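Local coordinates for protein SUMO-1 cysteine protease S273R (African swine fever virus pig/Kenya/KEN-50/1950, PDB 6LJ9) that is probably a cysteine protease that matures the viral pp220 and pp62 polyproteins into core-shell proteins and blunts host pyroptosis and cGAS-STING signalling, at residues S26-I29 and Q30-T34; S69-E73 and T74-A78; R203-Q206 and Q207-I211; Q226-Q229 and T230-G233; E261-K264 and F265-H268. One frame throughout, in Å; residues are numbered along the deposited sequence.

Contact 1: S26-I29 and Q30-T34; sequences SKKI and QKELT
Ile-29, on the short alpha-helix 27-32, and Leu-33, just past its C-terminal end, form the close-packed side of this contact. CG2 of Ile-29 meets CD1 of Leu-33 at 3.7 Å, the two side chains lying alongside and pointing the same way. Ile-29 reaches that spot because CG2 stands opposite the backbone N while CG1 (chi1 -63°) lies beside it. A branched aliphatic chain suits Leu-33, buried against Val-57, Tyr-60 and Leu-68 of the neighbouring helices 55-64 and 68-75; Ile-29 has Glu-71 as a further neighbour. The other flank is built from long polar chains and is much looser. Lys-28 runs extended past Glu-32, their CG atoms 4.2 Å apart, but NZ of Lys-28 stays 5.3 Å from OE1 of Glu-32, so any attraction is mild. Lys-27 and Gln-30 lie side by side, CG of Lys-27 4.1 Å from NE2 of Gln-30, the lysine exposed and the glutamine partly so. Beneath both sides the i to i+4 backbone bonds include Glu-32 N to Lys-28 O, 2.9 Å and nearly straight. The Lys-31 chain passes alongside the Lys-27 carbonyl oxygen, its CG 3.2 Å from Lys-27 O.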
loop_
_atom_site.group_PDB
_atom_site.type_symbol
_atom_site.label_atom_id
_atom_site.label_comp_id
_atom_site.label_asym_id
_atom_site.label_seq_id
_atom_site.Cartn_x
_atom_site.Cartn_y
_atom_site.Cartn_z
ATOM N N SER B 26 -14.514 -8.400 -19.271
ATOM C CA SER B 26 -15.654 -8.528 -18.376
ATOM C C SER B 26 -16.467 -9.763 -18.743
ATOM O O SER B 26 -16.487 -10.201 -19.897
ATOM C CB SER B 26 -16.533 -7.278 -18.443
ATOM O OG SER B 26 -15.787 -6.112 -18.141
ATOM N N LYS B 27 -17.143 -10.331 -17.741
ATOM C CA LYS B 27 -17.914 -11.548 -17.966
ATOM C C LYS B 27 -19.095 -11.328 -18.902
ATOM O O LYS B 27 -19.560 -12.287 -19.525
ATOM C CB LYS B 27 -18.386 -12.121 -16.629
ATOM C CG LYS B 27 -17.252 -12.718 -15.808
ATOM C CD LYS B 27 -17.744 -13.353 -14.522
ATOM C CE LYS B 27 -16.624 -14.127 -13.844
ATOM N NZ LYS B 27 -15.408 -13.289 -13.650
ATOM N N LYS B 28 -19.586 -10.094 -19.021
ATOM C CA LYS B 28 -20.572 -9.796 -20.054
ATOM C C LYS B 28 -19.925 -9.793 -21.434
ATOM O O LYS B 28 -20.457 -10.383 -22.381
ATOM C CB LYS B 28 -21.244 -8.451 -19.778
ATOM C CG LYS B 28 -22.140 -7.974 -20.912
ATOM C CD LYS B 28 -22.560 -6.525 -20.725
ATOM C CE LYS B 28 -23.387 -6.039 -21.906
ATOM N NZ LYS B 28 -23.747 -4.599 -21.786
ATOM N N ILE B 29 -18.771 -9.135 -21.561
ATOM C CA ILE B 29 -18.074 -9.068 -22.843
ATOM C C ILE B 29 -17.584 -10.448 -23.262
ATOM O O ILE B 29 -17.530 -10.762 -24.460
ATOM C CB ILE B 29 -16.922 -8.046 -22.765
ATOM C CG1 ILE B 29 -17.476 -6.647 -22.493
ATOM C CG2 ILE B 29 -16.098 -8.047 -24.046
ATOM C CD1 ILE B 29 -18.480 -6.177 -23.524
ATOM N N GLN B 30 -17.224 -11.293 -22.293
ATOM C CA GLN B 30 -16.915 -12.687 -22.601
ATOM C C GLN B 30 -18.106 -13.379 -23.252
ATOM O O GLN B 30 -17.946 -14.121 -24.228
ATOM C CB GLN B 30 -16.499 -13.429 -21.332
ATOM C CG GLN B 30 -15.051 -13.232 -20.915
ATOM C CD GLN B 30 -14.623 -14.230 -19.854
ATOM O OE1 GLN B 30 -14.491 -15.424 -20.127
ATOM N NE2 GLN B 30 -14.414 -13.747 -18.636
ATOM N N LYS B 31 -19.311 -13.147 -22.724
ATOM C CA LYS B 31 -20.501 -13.801 -23.261
ATOM C C LYS B 31 -20.838 -13.286 -24.654
ATOM O O LYS B 31 -21.061 -14.071 -25.583
ATOM C CB LYS B 31 -21.685 -13.586 -22.319
ATOM C CG LYS B 31 -21.591 -14.322 -20.996
ATOM C CD LYS B 31 -22.569 -13.745 -19.985
ATOM C CE LYS B 31 -22.849 -14.729 -18.862
ATOM N NZ LYS B 31 -21.599 -15.231 -18.229
ATOM N N GLU B 32 -20.882 -11.963 -24.818
ATOM C CA GLU B 32 -21.326 -11.368 -26.074
ATOM C C GLU B 32 -20.352 -11.606 -27.222
ATOM O O GLU B 32 -20.763 -11.542 -28.385
ATOM C CB GLU B 32 -21.547 -9.867 -25.884
ATOM C CG GLU B 32 -22.503 -9.514 -24.755
ATOM C CD GLU B 32 -23.956 -9.565 -25.179
ATOM O OE1 GLU B 32 -24.572 -8.487 -25.321
ATOM O OE2 GLU B 32 -24.481 -10.680 -25.382
ATOM N N LEU B 33 -19.078 -11.876 -26.930
ATOM C CA LEU B 33 -18.064 -12.054 -27.965
ATOM C C LEU B 33 -17.456 -13.452 -27.951
ATOM O O LEU B 33 -16.337 -13.638 -28.439
ATOM C CB LEU B 33 -16.962 -11.002 -27.819
ATOM C CG LEU B 33 -17.417 -9.543 -27.837
ATOM C CD1 LEU B 33 -16.234 -8.602 -27.673
ATOM C CD2 LEU B 33 -18.173 -9.241 -29.120
ATOM N N THR B 34 -18.171 -14.440 -27.408
ATOM C CA THR B 34 -17.637 -15.798 -27.354
ATOM C C THR B 34 -17.447 -16.386 -28.746
ATOM O O THR B 34 -16.607 -17.274 -28.934
ATOM C CB THR B 34 -18.560 -16.690 -26.526
ATOM O OG1 THR B 34 -18.084 -18.043 -26.564
ATOM C CG2 THR B 34 -19.974 -16.639 -27.078
#

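Contact 2: S69-E73 and T74-A78; sequences SKELE and TRFKA
The Phe-76 ring receives Leu-72 over one face, through CD2, while the carbonyl oxygen of Glu-71 sits at its edge and in its plane, 3.2 Å from CD1 of Phe-76. This is the C-terminal end of the alpha-helix 68-75, where the ring folds back beside the last turn. The edge position suits an aromatic residue, since the slightly positive ring hydrogens face the oxygen. The buried ring also touches Glu-48 and Ser-49 of helix 48-51. The Glu-71 and Arg-75 side chains lie alongside, carboxylate and guanidinium planes 34° apart; the nearest touch is OE2 of Glu-71 on CD of Arg-75, 3.6 Å. OE2 of Glu-71 lies 4.1 Å from NE of Arg-75, well out of the guanidinium plane, so any attraction is probably between charges alone, no N-H pointing at the oxygen. Each polar end has a partner elsewhere: OE2 of Glu-71 probably accepts from the backbone N of Ser-26, and NE of Arg-75 donates to Cys-24 O. In Thr-74, with OG1 set between the backbone N and the carbonyl carbon (chi1 60°), the hydroxyl faces the helix carbonyl, and CG2 packs on CG of Lys-70. The backbone N of Thr-74 bonds weakly to Lys-70 O, to which OG1 of Thr-74 also bonds at a nominal 2.5 Å, a length too short to take literally.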
loop_
_atom_site.group_PDB
_atom_site.type_symbol
_atom_site.label_atom_id
_atom_site.label_comp_id
_atom_site.label_asym_id
_atom_site.label_seq_id
_atom_site.Cartn_x
_atom_site.Cartn_y
_atom_site.Cartn_z
ATOM N N SER B 69 -13.974 0.370 -26.073
ATOM C CA SER B 69 -12.932 1.329 -25.719
ATOM C C SER B 69 -12.745 1.408 -24.210
ATOM O O SER B 69 -11.619 1.569 -23.724
ATOM C CB SER B 69 -13.267 2.707 -26.290
ATOM O OG SER B 69 -13.339 2.675 -27.705
ATOM N N LYS B 70 -13.836 1.295 -23.450
ATOM C CA LYS B 70 -13.716 1.300 -21.995
ATOM C C LYS B 70 -13.110 0.002 -21.481
ATOM O O LYS B 70 -12.463 -0.005 -20.428
ATOM C CB LYS B 70 -15.081 1.544 -21.353
ATOM C CG LYS B 70 -15.008 1.913 -19.881
ATOM C CD LYS B 70 -16.286 2.585 -19.410
ATOM C CE LYS B 70 -16.108 3.180 -18.023
ATOM N NZ LYS B 70 -14.971 4.140 -17.984
ATOM N N GLU B 71 -13.307 -1.102 -22.206
ATOM C CA GLU B 71 -12.680 -2.361 -21.819
ATOM C C GLU B 71 -11.167 -2.284 -21.972
ATOM O O GLU B 71 -10.421 -2.812 -21.137
ATOM C CB GLU B 71 -13.248 -3.507 -22.657
ATOM C CG GLU B 71 -13.057 -4.888 -22.054
ATOM C CD GLU B 71 -14.192 -5.280 -21.127
ATOM O OE1 GLU B 71 -15.029 -4.411 -20.807
ATOM O OE2 GLU B 71 -14.252 -6.461 -20.725
ATOM N N LEU B 72 -10.695 -1.621 -23.031
ATOM C CA LEU B 72 -9.260 -1.478 -23.249
ATOM C C LEU B 72 -8.621 -0.539 -22.234
ATOM O O LEU B 72 -7.470 -0.751 -21.838
ATOM C CB LEU B 72 -8.995 -0.977 -24.669
ATOM C CG LEU B 72 -9.160 -1.975 -25.815
ATOM C CD1 LEU B 72 -9.202 -1.243 -27.144
ATOM C CD2 LEU B 72 -8.025 -2.988 -25.800
ATOM N N GLU B 73 -9.343 0.496 -21.800
ATOM C CA GLU B 73 -8.755 1.480 -20.897
ATOM C C GLU B 73 -8.799 1.035 -19.440
ATOM O O GLU B 73 -7.970 1.483 -18.640
ATOM C CB GLU B 73 -9.463 2.828 -21.038
ATOM C CG GLU B 73 -9.368 3.451 -22.419
ATOM C CD GLU B 73 -9.797 4.907 -22.431
ATOM O OE1 GLU B 73 -8.911 5.788 -22.451
ATOM O OE2 GLU B 73 -11.017 5.170 -22.409
ATOM N N THR B 74 -9.744 0.167 -19.072
ATOM C CA THR B 74 -9.954 -0.180 -17.674
ATOM C C THR B 74 -9.510 -1.587 -17.300
ATOM O O THR B 74 -9.211 -1.823 -16.126
ATOM C CB THR B 74 -11.436 -0.025 -17.302
ATOM O OG1 THR B 74 -12.230 -0.898 -18.115
ATOM C CG2 THR B 74 -11.892 1.411 -17.513
ATOM N N ARG B 75 -9.458 -2.519 -18.250
ATOM C CA ARG B 75 -9.129 -3.903 -17.941
ATOM C C ARG B 75 -7.900 -4.422 -18.675
ATOM O O ARG B 75 -7.544 -5.592 -18.498
ATOM C CB ARG B 75 -10.326 -4.814 -18.247
ATOM C CG ARG B 75 -11.562 -4.504 -17.419
ATOM C CD ARG B 75 -12.638 -5.556 -17.617
ATOM N NE ARG B 75 -12.203 -6.875 -17.166
ATOM C CZ ARG B 75 -12.433 -7.363 -15.951
ATOM N NH1 ARG B 75 -13.098 -6.642 -15.059
ATOM N NH2 ARG B 75 -12.001 -8.575 -15.629
ATOM N N PHE B 76 -7.245 -3.597 -19.486
ATOM C CA PHE B 76 -6.027 -3.987 -20.178
ATOM C C PHE B 76 -4.912 -3.003 -19.855
ATOM O O PHE B 76 -5.155 -1.877 -19.411
ATOM C CB PHE B 76 -6.234 -4.045 -21.698
ATOM C CG PHE B 76 -7.057 -5.214 -22.157
ATOM C CD1 PHE B 76 -8.440 -5.149 -22.152
ATOM C CD2 PHE B 76 -6.446 -6.374 -22.605
ATOM C CE1 PHE B 76 -9.201 -6.221 -22.579
ATOM C CE2 PHE B 76 -7.200 -7.449 -23.034
ATOM C CZ PHE B 76 -8.581 -7.373 -23.021
ATOM N N LYS B 77 -3.678 -3.445 -20.080
ATOM C CA LYS B 77 -2.543 -2.550 -19.947
ATOM C C LYS B 77 -2.511 -1.573 -21.121
ATOM O O LYS B 77 -3.212 -1.734 -22.124
ATOM C CB LYS B 77 -1.240 -3.344 -19.862
ATOM C CG LYS B 77 -1.086 -4.136 -18.572
ATOM C CD LYS B 77 0.196 -4.953 -18.564
ATOM C CE LYS B 77 0.405 -5.637 -17.221
ATOM N NZ LYS B 77 1.570 -6.566 -17.237
ATOM N N ALA B 78 -1.686 -0.539 -20.982
ATOM C CA ALA B 78 -1.613 0.494 -22.000
ATOM C C ALA B 78 -1.025 -0.067 -23.294
ATOM O O ALA B 78 -0.202 -0.984 -23.267
ATOM C CB ALA B 78 -0.766 1.665 -21.511
#

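Contact 3: R203-Q206 and Q207-I211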
loop_
_atom_site.group_PDB
_atom_site.type_symbol
_atom_site.label_atom_id
_atom_site.label_comp_id
_atom_site.label_asym_id
_atom_site.label_seq_id
_atom_site.Cartn_x
_atom_site.Cartn_y
_atom_site.Cartn_z
ATOM N N ARG B 203 14.659 21.952 -4.411
ATOM C CA ARG B 203 13.437 22.618 -3.969
ATOM C C ARG B 203 12.510 21.647 -3.248
ATOM O O ARG B 203 11.884 22.004 -2.243
ATOM C CB ARG B 203 12.729 23.259 -5.166
ATOM C CG ARG B 203 11.605 24.226 -4.801
ATOM C CD ARG B 203 10.240 23.541 -4.758
ATOM N NE ARG B 203 9.843 23.024 -6.066
ATOM C CZ ARG B 203 9.139 23.709 -6.960
ATOM N NH1 ARG B 203 8.741 24.947 -6.690
ATOM N NH2 ARG B 203 8.824 23.160 -8.126
ATOM N N VAL B 204 12.408 20.412 -3.748
ATOM C CA VAL B 204 11.572 19.411 -3.091
ATOM C C VAL B 204 12.147 19.037 -1.730
ATOM O O VAL B 204 11.396 18.763 -0.785
ATOM C CB VAL B 204 11.411 18.177 -4.001
ATOM C CG1 VAL B 204 10.628 17.082 -3.295
ATOM C CG2 VAL B 204 10.723 18.563 -5.302
ATOM N N LYS B 205 13.476 19.033 -1.599
ATOM C CA LYS B 205 14.096 18.689 -0.324
ATOM C C LYS B 205 13.747 19.704 0.759
ATOM O O LYS B 205 13.450 19.325 1.898
ATOM C CB LYS B 205 15.611 18.578 -0.489
ATOM C CG LYS B 205 16.361 18.309 0.805
ATOM C CD LYS B 205 17.858 18.206 0.564
ATOM C CE LYS B 205 18.619 18.060 1.870
ATOM N NZ LYS B 205 20.087 17.948 1.643
ATOM N N GLN B 206 13.778 20.997 0.426
ATOM C CA GLN B 206 13.421 22.017 1.408
ATOM C C GLN B 206 11.959 21.904 1.816
ATOM O O GLN B 206 11.614 22.112 2.986
ATOM C CB GLN B 206 13.716 23.411 0.857
ATOM C CG GLN B 206 15.189 23.761 0.835
ATOM C CD GLN B 206 15.811 23.738 2.216
ATOM O OE1 GLN B 206 15.228 24.231 3.181
ATOM N NE2 GLN B 206 17.001 23.156 2.319
ATOM N N GLN B 207 11.083 21.580 0.862
ATOM C CA GLN B 207 9.676 21.374 1.188
ATOM C C GLN B 207 9.504 20.195 2.136
ATOM O O GLN B 207 8.822 20.301 3.163
ATOM C CB GLN B 207 8.866 21.159 -0.091
ATOM C CG GLN B 207 8.749 22.389 -0.974
ATOM C CD GLN B 207 7.885 22.147 -2.198
ATOM O OE1 GLN B 207 7.707 21.008 -2.632
ATOM N NE2 GLN B 207 7.341 23.220 -2.758
ATOM N N LEU B 208 10.129 19.061 1.813
ATOM C CA LEU B 208 9.971 17.868 2.639
ATOM C C LEU B 208 10.653 18.017 3.992
ATOM O O LEU B 208 10.250 17.363 4.961
ATOM C CB LEU B 208 10.511 16.645 1.899
ATOM C CG LEU B 208 9.698 16.227 0.673
ATOM C CD1 LEU B 208 10.306 15.002 0.012
ATOM C CD2 LEU B 208 8.249 15.970 1.063
ATOM N N LEU B 209 11.678 18.868 4.087
ATOM C CA LEU B 209 12.315 19.128 5.373
ATOM C C LEU B 209 11.402 19.865 6.343
ATOM O O LEU B 209 11.758 19.996 7.520
ATOM C CB LEU B 209 13.606 19.924 5.174
ATOM C CG LEU B 209 14.859 19.119 4.823
ATOM C CD1 LEU B 209 16.031 20.046 4.547
ATOM C CD2 LEU B 209 15.195 18.145 5.942
ATOM N N LYS B 210 10.248 20.353 5.881
ATOM C CA LYS B 210 9.280 20.998 6.761
ATOM C C LYS B 210 8.390 19.995 7.485
ATOM O O LYS B 210 7.824 20.333 8.531
ATOM C CB LYS B 210 8.411 21.979 5.963
ATOM C CG LYS B 210 9.179 23.123 5.300
ATOM C CD LYS B 210 8.228 24.065 4.577
ATOM C CE LYS B 210 7.504 23.341 3.442
ATOM N NZ LYS B 210 6.359 24.107 2.897
ATOM N N ILE B 211 8.252 18.776 6.963
ATOM C CA ILE B 211 7.423 17.748 7.579
ATOM C C ILE B 211 8.207 16.496 7.938
ATOM O O ILE B 211 7.629 15.562 8.502
ATOM C CB ILE B 211 6.222 17.380 6.682
ATOM C CG1 ILE B 211 6.703 16.727 5.388
ATOM C CG2 ILE B 211 5.385 18.612 6.373
ATOM C CD1 ILE B 211 5.577 16.246 4.502
#
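Gln-207 lies along Arg-203, one turn earlier on helix 195-208, and can be followed atom by atom. Its CB sits 3.6 Å from Val-204 O, and CG approaches the carbonyl oxygen of Arg-203, to which the backbone N of Gln-207 is also bonded. With CG beside the backbone N (chi1 -69°) and the chain extended beyond it, the amide is carried back alongside the arginine. CD then rests 3.7 Å from CD of Arg-203, and NE2 touches that same methylene at 3.5 Å. The amide and guanidinium planes are only 19° apart. At the tip OE1 accepts from the backbone N of Met-129, while NH1 of Arg-203 bonds to Gln-126 OE1. Farther round the helix the contact turns apolar: CG1 of Val-204 meets CD1 of Leu-208 at 3.9 Å, and both residues press on Met-129. Leu-208 also reaches Trp-181 and Val-215, on the two strands that this helix connects in a beta-alpha-beta unit. On the polar face the glutamine amide therefore lies against the arginine CD methylene, leaving OE1 of Gln-207 and NH1 of Arg-203 to bond to the 126-129 region, whereas the aliphatic residues seat the helix on the sheet.

Contact 4: Q226-Q229 and T230-G233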
loop_
_atom_site.group_PDB
_atom_site.type_symbol
_atom_site.label_atom_id
_atom_site.label_comp_id
_atom_site.label_asym_id
_atom_site.label_seq_id
_atom_site.Cartn_x
_atom_site.Cartn_y
_atom_site.Cartn_z
ATOM N N GLN B 226 22.646 0.869 -19.554
ATOM C CA GLN B 226 22.135 0.732 -20.912
ATOM C C GLN B 226 23.280 0.759 -21.917
ATOM O O GLN B 226 24.075 1.705 -21.939
ATOM C CB GLN B 226 21.133 1.844 -21.213
ATOM C CG GLN B 226 20.615 1.856 -22.640
ATOM C CD GLN B 226 19.555 2.914 -22.856
ATOM O OE1 GLN B 226 19.010 3.463 -21.897
ATOM N NE2 GLN B 226 19.257 3.211 -24.115
ATOM N N ARG B 227 23.358 -0.281 -22.747
ATOM C CA ARG B 227 24.264 -0.311 -23.884
ATOM C C ARG B 227 23.542 -0.190 -25.217
ATOM O O ARG B 227 24.198 0.033 -26.240
ATOM C CB ARG B 227 25.098 -1.600 -23.875
ATOM C CG ARG B 227 26.067 -1.702 -22.709
ATOM C CD ARG B 227 26.799 -3.034 -22.712
ATOM N NE ARG B 227 27.532 -3.254 -21.470
ATOM C CZ ARG B 227 28.121 -4.400 -21.142
ATOM N NH1 ARG B 227 28.060 -5.436 -21.967
ATOM N NH2 ARG B 227 28.766 -4.510 -19.989
ATOM N N SER B 228 22.219 -0.333 -25.231
ATOM C CA SER B 228 21.432 -0.161 -26.439
ATOM C C SER B 228 21.068 1.312 -26.615
ATOM O O SER B 228 21.377 2.164 -25.776
ATOM C CB SER B 228 20.181 -1.040 -26.389
ATOM O OG SER B 228 19.320 -0.654 -25.331
ATOM N N GLN B 229 20.406 1.622 -27.727
ATOM C CA GLN B 229 19.946 2.973 -28.014
ATOM C C GLN B 229 18.435 3.107 -27.896
ATOM O O GLN B 229 17.874 4.112 -28.344
ATOM C CB GLN B 229 20.391 3.397 -29.416
ATOM C CG GLN B 229 21.891 3.374 -29.642
ATOM C CD GLN B 229 22.261 3.698 -31.077
ATOM O OE1 GLN B 229 21.409 3.690 -31.967
ATOM N NE2 GLN B 229 23.536 3.990 -31.310
ATOM N N THR B 230 17.761 2.121 -27.302
ATOM C CA THR B 230 16.308 2.034 -27.381
ATOM C C THR B 230 15.593 1.836 -26.053
ATOM O O THR B 230 14.392 2.125 -25.983
ATOM C CB THR B 230 15.893 0.882 -28.307
ATOM O OG1 THR B 230 16.400 -0.354 -27.789
ATOM C CG2 THR B 230 16.431 1.086 -29.705
ATOM N N GLU B 231 16.261 1.349 -25.012
ATOM C CA GLU B 231 15.575 0.874 -23.819
ATOM C C GLU B 231 15.587 1.867 -22.665
ATOM O O GLU B 231 15.279 1.479 -21.535
ATOM C CB GLU B 231 16.182 -0.455 -23.367
ATOM C CG GLU B 231 16.219 -1.503 -24.466
ATOM C CD GLU B 231 14.853 -1.756 -25.068
ATOM O OE1 GLU B 231 13.942 -2.171 -24.324
ATOM O OE2 GLU B 231 14.687 -1.523 -26.284
ATOM N N CYS B 232 15.913 3.136 -22.922
ATOM C CA CYS B 232 15.889 4.126 -21.848
ATOM C C CYS B 232 14.483 4.319 -21.295
ATOM O O CYS B 232 14.319 4.612 -20.104
ATOM C CB CYS B 232 16.453 5.458 -22.344
ATOM S SG CYS B 232 15.643 6.113 -23.819
ATOM N N GLY B 233 13.466 4.161 -22.136
ATOM C CA GLY B 233 12.093 4.213 -21.699
ATOM C C GLY B 233 11.760 3.099 -20.724
ATOM O O GLY B 233 11.326 3.344 -19.594
#
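Gln-226 is fully extended, with CG anti to the backbone N (chi1 176°) and CD anti to CA (chi2 176°), which brings its amide to the start of the next helix. In Cys-232 SG lies between the backbone N and the carbonyl carbon (chi1 55°), a setting that leaves its side chain about 4 Å from that of His-168. OE1 of Gln-226 comes within 3.2 Å of CA and 3.3 Å of CB of Cys-232, while NE2 of Gln-226 donates to Ser-228 O at 2.9 Å. Ser-188 OG bonds to OE1, so both ends of the amide are held and its rotation is fixed. In this Ulp1-like cysteine protease, Cys-232 is the inferred nucleophile at the N-terminus of helix 232-244; the glutamine is a predicted substrate-binding residue, its place consistent with the oxyanion-hole glutamine of such enzymes. Farther out, OG of Ser-228 packs 3.3 Å from CG of Glu-231 and bonds to Asp-259. OE2 of Glu-231 accepts from OG1 of Thr-230 at 2.6 Å on its anti lone pair, and Thr-85 bonds to both.

Contact 5: E261-K264 and F265-H268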
loop_
_atom_site.group_PDB
_atom_site.type_symbol
_atom_site.label_atom_id
_atom_site.label_comp_id
_atom_site.label_asym_id
_atom_site.label_seq_id
_atom_site.Cartn_x
_atom_site.Cartn_y
_atom_site.Cartn_z
ATOM N N GLU B 261 17.063 -7.771 -20.007
ATOM C CA GLU B 261 16.041 -7.785 -18.968
ATOM C C GLU B 261 15.013 -6.680 -19.173
ATOM O O GLU B 261 13.833 -6.863 -18.854
ATOM C CB GLU B 261 16.693 -7.652 -17.592
ATOM C CG GLU B 261 16.554 -8.878 -16.707
ATOM C CD GLU B 261 17.401 -8.782 -15.454
ATOM O OE1 GLU B 261 18.600 -8.449 -15.574
ATOM O OE2 GLU B 261 16.868 -9.028 -14.351
HETATM N N MSE B 262 15.433 -5.537 -19.703
HETATM C CA MSE B 262 14.519 -4.422 -19.921
HETATM C C MSE B 262 13.666 -4.629 -21.164
HETATM O O MSE B 262 12.534 -4.152 -21.234
HETATM C CB MSE B 262 15.292 -3.110 -20.026
HETATM C CG MSE B 262 16.065 -2.751 -18.769
HETATM SE SE MSE B 262 14.914 -2.386 -17.237
HETATM C CE MSE B 262 14.822 -4.171 -16.449
ATOM N N TYR B 263 14.215 -5.340 -22.153
ATOM C CA TYR B 263 13.415 -5.689 -23.322
ATOM C C TYR B 263 12.312 -6.670 -22.951
ATOM O O TYR B 263 11.196 -6.589 -23.478
ATOM C CB TYR B 263 14.303 -6.268 -24.421
ATOM C CG TYR B 263 13.549 -6.595 -25.691
ATOM C CD1 TYR B 263 13.197 -5.595 -26.589
ATOM C CD2 TYR B 263 13.187 -7.901 -25.993
ATOM C CE1 TYR B 263 12.508 -5.887 -27.750
ATOM C CE2 TYR B 263 12.497 -8.203 -27.152
ATOM C CZ TYR B 263 12.160 -7.192 -28.028
ATOM O OH TYR B 263 11.474 -7.484 -29.184
ATOM N N LYS B 264 12.605 -7.604 -22.043
ATOM C CA LYS B 264 11.565 -8.493 -21.537
ATOM C C LYS B 264 10.566 -7.740 -20.670
ATOM O O LYS B 264 9.408 -8.158 -20.555
ATOM C CB LYS B 264 12.190 -9.644 -20.750
ATOM C CG LYS B 264 13.009 -10.607 -21.593
ATOM C CD LYS B 264 13.622 -11.702 -20.734
ATOM C CE LYS B 264 14.412 -12.689 -21.576
ATOM N NZ LYS B 264 15.076 -13.727 -20.739
ATOM N N PHE B 265 10.991 -6.632 -20.056
ATOM C CA PHE B 265 10.080 -5.826 -19.254
ATOM C C PHE B 265 9.022 -5.137 -20.106
ATOM O O PHE B 265 7.988 -4.723 -19.570
ATOM C CB PHE B 265 10.870 -4.792 -18.447
ATOM C CG PHE B 265 10.028 -3.993 -17.494
ATOM C CD1 PHE B 265 9.330 -4.621 -16.475
ATOM C CD2 PHE B 265 9.940 -2.616 -17.609
ATOM C CE1 PHE B 265 8.555 -3.892 -15.594
ATOM C CE2 PHE B 265 9.168 -1.881 -16.729
ATOM C CZ PHE B 265 8.474 -2.521 -15.721
ATOM N N ARG B 266 9.255 -5.009 -21.416
ATOM C CA ARG B 266 8.229 -4.472 -22.302
ATOM C C ARG B 266 6.975 -5.336 -22.290
ATOM O O ARG B 266 5.861 -4.815 -22.419
ATOM C CB ARG B 266 8.772 -4.351 -23.726
ATOM C CG ARG B 266 9.855 -3.300 -23.906
ATOM C CD ARG B 266 10.422 -3.345 -25.317
ATOM N NE ARG B 266 11.372 -2.264 -25.570
ATOM C CZ ARG B 266 11.059 -1.120 -26.170
ATOM N NH1 ARG B 266 9.817 -0.904 -26.583
ATOM N NH2 ARG B 266 11.987 -0.193 -26.360
ATOM N N THR B 267 7.134 -6.654 -22.136
ATOM C CA THR B 267 5.981 -7.541 -22.048
ATOM C C THR B 267 5.226 -7.374 -20.736
ATOM O O THR B 267 4.062 -7.779 -20.648
ATOM C CB THR B 267 6.419 -8.999 -22.217
ATOM O OG1 THR B 267 7.182 -9.408 -21.075
ATOM C CG2 THR B 267 7.268 -9.158 -23.470
ATOM N N HIS B 268 5.862 -6.793 -19.718
ATOM C CA HIS B 268 5.180 -6.466 -18.474
ATOM C C HIS B 268 4.462 -5.125 -18.530
ATOM O O HIS B 268 3.605 -4.861 -17.678
ATOM C CB HIS B 268 6.172 -6.444 -17.306
ATOM C CG HIS B 268 6.745 -7.786 -16.967
ATOM N ND1 HIS B 268 6.899 -8.220 -15.668
ATOM C CD2 HIS B 268 7.209 -8.784 -17.755
ATOM C CE1 HIS B 268 7.428 -9.430 -15.670
ATOM N NE2 HIS B 268 7.626 -9.796 -16.923
#
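Phe-265 and Arg-266 follow Glu-261, Met-262 and Tyr-263 on a loosely bonded helix, kinked where the N atoms of Thr-267 and His-268 lack the i to i+4 bond and use i to i+3 bonds instead. The bonds from Phe-265 N to Glu-261 O and Met-262 O are weak; Arg-266 N bonds to Tyr-263 O at 3.2 Å from well above the carbonyl plane. Thr-267 bridges the kink. Its OG1 meets Lys-264 O at 2.6 Å almost head-on to the carbonyl, and N of Thr-267, 3.2 Å from Lys-264 O, adds a second bond, so threonine suits a turn whose amide pairing has slipped. Arg-266 passes obliquely by Tyr-263, CD of Arg-266 lying 3.8 Å from CD1 of the ring, with the planes 48° apart. Its chain runs straight from CG to NE, carrying the guanidinium to Glu-231 for a salt bridge and to the carbonyls of Gly-86 and Pro-81. Helix 259-269 belongs to the Ulp1-like catalytic domain and lies against helix 232-244, which begins at the inferred nucleophile, Cys-232. Phe-265 meets Phe-238 of that helix edge-to-face, and selenomethionine Met-262 packs on Tyr-235 and Phe-238. CE of Met-262 stands 4.5 Å from CB of Phe-265.

The five contacts lie in series along the chain, and three of the junctions between them are direct. Contacts 4 and 5, centres about 12 Å apart, join through the salt bridge of Glu-231 OE1 to Arg-266 NE, 2.9 Å, which ties helix 259-269 to the residue just before the inferred nucleophile, at the start of helix 232-244. Contact 5 meets contact 2 where Lys-77 NZ reaches His-268 O at 2.7 Å. Contact 2 in turn touches contact 1 through Ser-26 and Glu-71. A chain of neighbours thus runs from the active-site region, at contact 4, to helix 27-32 of contact 1, whose centre is about 39 Å from that of contact 4. Contact 3 stands apart, its centre about 33 Å from that of contact 4.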